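Local coordinates for protein metal-bound toxin (Helicobacter pylori, PDB 4NRN) that binds zinc and probably acts as an RNA-cleaving toxin of a type II toxin-antitoxin system, as in the RelE family's YafQ branch, at residues F22-V31 against C59-L67. Residues are numbered along the deposited sequence; the frame is centred on the assembly and turned at random.
With ZN (zinc ion), chain C.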
loop_
_atom_site.group_PDB
_atom_site.type_symbol
_atom_site.label_atom_id
_atom_site.label_comp_id
_atom_site.label_asym_id
_atom_site.label_seq_id
_atom_site.Cartn_x
_atom_site.Cartn_y
_atom_site.Cartn_z
ATOM N N PHE A 22 -3.488 12.589 -7.900
ATOM C CA PHE A 22 -3.619 11.823 -6.661
ATOM C C PHE A 22 -3.275 12.647 -5.405
ATOM O O PHE A 22 -2.315 13.421 -5.394
ATOM C CB PHE A 22 -2.729 10.588 -6.750
ATOM C CG PHE A 22 -2.619 9.816 -5.469
ATOM C CD1 PHE A 22 -3.684 9.066 -5.007
ATOM C CD2 PHE A 22 -1.441 9.828 -4.740
ATOM C CE1 PHE A 22 -3.581 8.346 -3.830
ATOM C CE2 PHE A 22 -1.327 9.116 -3.571
ATOM C CZ PHE A 22 -2.397 8.368 -3.111
ATOM N N ASP A 23 -4.058 12.486 -4.345
ATOM C CA ASP A 23 -3.792 13.203 -3.098
ATOM C C ASP A 23 -2.837 12.417 -2.198
ATOM O O ASP A 23 -3.203 11.387 -1.638
ATOM C CB ASP A 23 -5.099 13.478 -2.352
ATOM C CG ASP A 23 -4.931 14.489 -1.235
ATOM O OD1 ASP A 23 -3.773 14.849 -0.933
ATOM O OD2 ASP A 23 -5.951 14.931 -0.658
ATOM N N LEU A 24 -1.614 12.904 -2.037
ATOM C CA LEU A 24 -0.635 12.165 -1.245
ATOM C C LEU A 24 -1.085 12.014 0.207
ATOM O O LEU A 24 -0.692 11.088 0.906
ATOM C CB LEU A 24 0.734 12.837 -1.328
ATOM C CG LEU A 24 1.415 12.627 -2.685
ATOM C CD1 LEU A 24 2.520 13.644 -2.927
ATOM C CD2 LEU A 24 1.947 11.210 -2.798
ATOM N N LYS A 25 -1.931 12.923 0.656
ATOM C CA LYS A 25 -2.396 12.887 2.029
ATOM C C LYS A 25 -3.250 11.641 2.284
ATOM O O LYS A 25 -3.333 11.150 3.418
ATOM C CB LYS A 25 -3.140 14.185 2.362
ATOM C CG LYS A 25 -2.256 15.439 2.238
ATOM C CD LYS A 25 -3.074 16.740 2.115
ATOM C CE LYS A 25 -2.221 17.881 1.544
ATOM N NZ LYS A 25 -3.020 19.056 1.083
ATOM N N LEU A 26 -3.875 11.130 1.226
ATOM C CA LEU A 26 -4.618 9.879 1.323
ATOM C C LEU A 26 -3.647 8.756 1.658
ATOM O O LEU A 26 -3.913 7.930 2.524
ATOM C CB LEU A 26 -5.331 9.577 0.007
ATOM C CG LEU A 26 -6.043 8.229 -0.175
ATOM C CD1 LEU A 26 -6.874 7.850 1.048
ATOM C CD2 LEU A 26 -6.916 8.258 -1.434
ATOM N N LEU A 27 -2.515 8.751 0.963
ATOM C CA LEU A 27 -1.457 7.768 1.175
ATOM C C LEU A 27 -0.824 7.866 2.565
ATOM O O LEU A 27 -0.670 6.849 3.243
ATOM C CB LEU A 27 -0.368 7.913 0.098
ATOM C CG LEU A 27 0.823 6.963 0.216
ATOM C CD1 LEU A 27 0.399 5.548 -0.106
ATOM C CD2 LEU A 27 1.949 7.415 -0.700
ATOM N N TYR A 28 -0.449 9.082 2.975
ATOM C CA TYR A 28 0.189 9.292 4.280
ATOM C C TYR A 28 -0.679 8.753 5.400
ATOM O O TYR A 28 -0.175 8.205 6.371
ATOM C CB TYR A 28 0.427 10.777 4.586
ATOM C CG TYR A 28 1.146 11.601 3.542
ATOM C CD1 TYR A 28 2.182 11.070 2.778
ATOM C CD2 TYR A 28 0.811 12.936 3.353
ATOM C CE1 TYR A 28 2.844 11.850 1.824
ATOM C CE2 TYR A 28 1.462 13.717 2.410
ATOM C CZ TYR A 28 2.477 13.173 1.653
ATOM O OH TYR A 28 3.120 13.959 0.725
ATOM N N LYS A 29 -1.987 8.944 5.270
ATOM C CA LYS A 29 -2.924 8.578 6.317
ATOM C C LYS A 29 -3.023 7.061 6.436
ATOM O O LYS A 29 -2.970 6.513 7.536
ATOM C CB LYS A 29 -4.294 9.203 6.032
ATOM C CG LYS A 29 -5.368 8.871 7.051
ATOM C CD LYS A 29 -6.393 9.997 7.147
ATOM C CE LYS A 29 -7.097 10.253 5.822
ATOM N NZ LYS A 29 -8.260 9.345 5.633
ATOM N N VAL A 30 -3.145 6.386 5.296
ATOM C CA VAL A 30 -3.191 4.923 5.268
ATOM C C VAL A 30 -1.857 4.266 5.663
ATOM O O VAL A 30 -1.831 3.337 6.472
ATOM C CB VAL A 30 -3.660 4.389 3.883
ATOM C CG1 VAL A 30 -3.760 2.859 3.900
ATOM C CG2 VAL A 30 -4.999 5.009 3.486
ATOM N N VAL A 31 -0.752 4.735 5.086
ATOM C CA VAL A 31 0.561 4.154 5.391
ATOM C C VAL A 31 0.956 4.378 6.848
ATOM O O VAL A 31 1.597 3.521 7.466
ATOM C CB VAL A 31 1.657 4.731 4.497
ATOM C CG1 VAL A 31 3.032 4.324 5.025
ATOM C CG2 VAL A 31 1.460 4.264 3.058
ATOM N N CYS A 59 -4.618 -3.100 0.212
ATOM C CA CYS A 59 -5.437 -2.076 0.835
ATOM C C CYS A 59 -6.123 -1.250 -0.237
ATOM O O CYS A 59 -5.500 -0.849 -1.218
ATOM C CB CYS A 59 -4.592 -1.156 1.730
ATOM S SG CYS A 59 -5.630 -0.096 2.716
ATOM N N HIS A 60 -7.412 -1.005 -0.045
ATOM C CA HIS A 60 -8.183 -0.214 -0.984
ATOM C C HIS A 60 -8.174 1.263 -0.584
ATOM O O HIS A 60 -8.956 1.677 0.266
ATOM C CB HIS A 60 -9.608 -0.761 -1.063
ATOM C CG HIS A 60 -9.707 -2.065 -1.791
ATOM N ND1 HIS A 60 -10.325 -2.190 -3.018
ATOM C CD2 HIS A 60 -9.247 -3.300 -1.481
ATOM C CE1 HIS A 60 -10.250 -3.443 -3.425
ATOM N NE2 HIS A 60 -9.599 -4.137 -2.509
ATOM N N LEU A 61 -7.269 2.043 -1.179
ATOM C CA LEU A 61 -7.203 3.485 -0.944
ATOM C C LEU A 61 -8.421 4.148 -1.578
ATOM O O LEU A 61 -8.960 5.148 -1.082
ATOM C CB LEU A 61 -5.912 4.063 -1.526
ATOM C CG LEU A 61 -4.696 4.099 -0.598
ATOM C CD1 LEU A 61 -4.428 2.719 -0.055
ATOM C CD2 LEU A 61 -3.469 4.663 -1.312
ATOM N N LYS A 62 -8.824 3.576 -2.703
ATOM C CA LYS A 62 -10.098 3.849 -3.331
ATOM C C LYS A 62 -10.539 2.488 -3.862
ATOM O O LYS A 62 -9.698 1.625 -4.093
ATOM C CB LYS A 62 -9.929 4.863 -4.464
ATOM C CG LYS A 62 -9.372 6.218 -4.014
ATOM C CD LYS A 62 -9.180 7.169 -5.191
ATOM C CE LYS A 62 -8.319 8.368 -4.810
ATOM N NZ LYS A 62 -7.969 9.223 -5.986
ATOM N N PRO A 63 -11.850 2.272 -4.034
ATOM C CA PRO A 63 -12.296 0.924 -4.415
ATOM C C PRO A 63 -11.514 0.296 -5.580
ATOM O O PRO A 63 -11.448 -0.934 -5.654
ATOM C CB PRO A 63 -13.771 1.131 -4.765
ATOM C CG PRO A 63 -14.178 2.291 -3.897
ATOM C CD PRO A 63 -12.981 3.202 -3.860
ATOM N N ASP A 64 -10.921 1.104 -6.459
ATOM C CA ASP A 64 -9.961 0.572 -7.438
ATOM C C ASP A 64 -8.636 1.366 -7.530
ATOM O O ASP A 64 -8.113 1.591 -8.619
ATOM C CB ASP A 64 -10.598 0.382 -8.823
ATOM C CG ASP A 64 -9.806 -0.582 -9.704
ATOM O OD1 ASP A 64 -8.970 -1.332 -9.161
ATOM O OD2 ASP A 64 -10.014 -0.597 -10.939
ATOM N N LEU A 65 -8.117 1.790 -6.378
ATOM C CA LEU A 65 -6.719 2.210 -6.241
ATOM C C LEU A 65 -6.113 1.453 -5.064
ATOM O O LEU A 65 -6.370 1.775 -3.901
ATOM C CB LEU A 65 -6.575 3.716 -6.012
ATOM C CG LEU A 65 -5.151 4.141 -5.611
ATOM C CD1 LEU A 65 -4.198 4.091 -6.795
ATOM C CD2 LEU A 65 -5.131 5.528 -4.981
ATOM N N LEU A 66 -5.307 0.449 -5.391
ATOM C CA LEU A 66 -4.777 -0.510 -4.427
ATOM C C LEU A 66 -3.356 -0.186 -3.957
ATOM O O LEU A 66 -2.486 0.189 -4.748
ATOM C CB LEU A 66 -4.812 -1.915 -5.043
ATOM C CG LEU A 66 -6.111 -2.232 -5.797
ATOM C CD1 LEU A 66 -6.050 -3.592 -6.502
ATOM C CD2 LEU A 66 -7.320 -2.138 -4.853
ATOM N N LEU A 67 -3.140 -0.324 -2.654
ATOM C CA LEU A 67 -1.808 -0.271 -2.073
ATOM C C LEU A 67 -1.432 -1.702 -1.736
ATOM O O LEU A 67 -1.992 -2.284 -0.801
ATOM C CB LEU A 67 -1.830 0.543 -0.779
ATOM C CG LEU A 67 -0.544 1.067 -0.122
ATOM C CD1 LEU A 67 -0.804 1.297 1.368
ATOM C CD2 LEU A 67 0.666 0.170 -0.317
HETATM ZN ZN ZN C . -9.107 -6.057 -2.647
#
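L61 meets L27 and V30 of the helix in 22-31, a worked example of how the RelE-type alpha/beta fold seats a helix on its mixed sheet mainly through apolar side chains. No hydrogen bond joins the two segments. L61 and K62 form a classic beta bulge opposite L65, whose O accepts from both their backbone N atoms. The two branches of L61 divide the work: CD1 reaches V30 CG1 at 4.0 Å, while CD2 approaches L27 CD1 at 4.1 Å, the side chains crossing obliquely in each case. V30 holds CG1 anti to its backbone N (chi1 -177°), and that one methyl also meets C59 SG at 3.7 Å and L67 CD1. One turn earlier, L26 lays CD2 against L61 O and against CE of the extended K62 chain, 3.7 Å away, at the more exposed margin. V31 and L67 cross at about a right angle, and both also touch L80 of strand 77-84. On its far side the hairpin carries H60, whose CB points away from the helix and whose NE2 binds zinc, together with H47 and E58; its ND1 donates to P63 O. Before the helix, which D23 caps, F22 rests on L14 and L17 of helix 8-19. The F22 and L65 side chains cross at about a right angle, with L65 CD2 lying obliquely to the ring, 3.4 Å from F22 CE1.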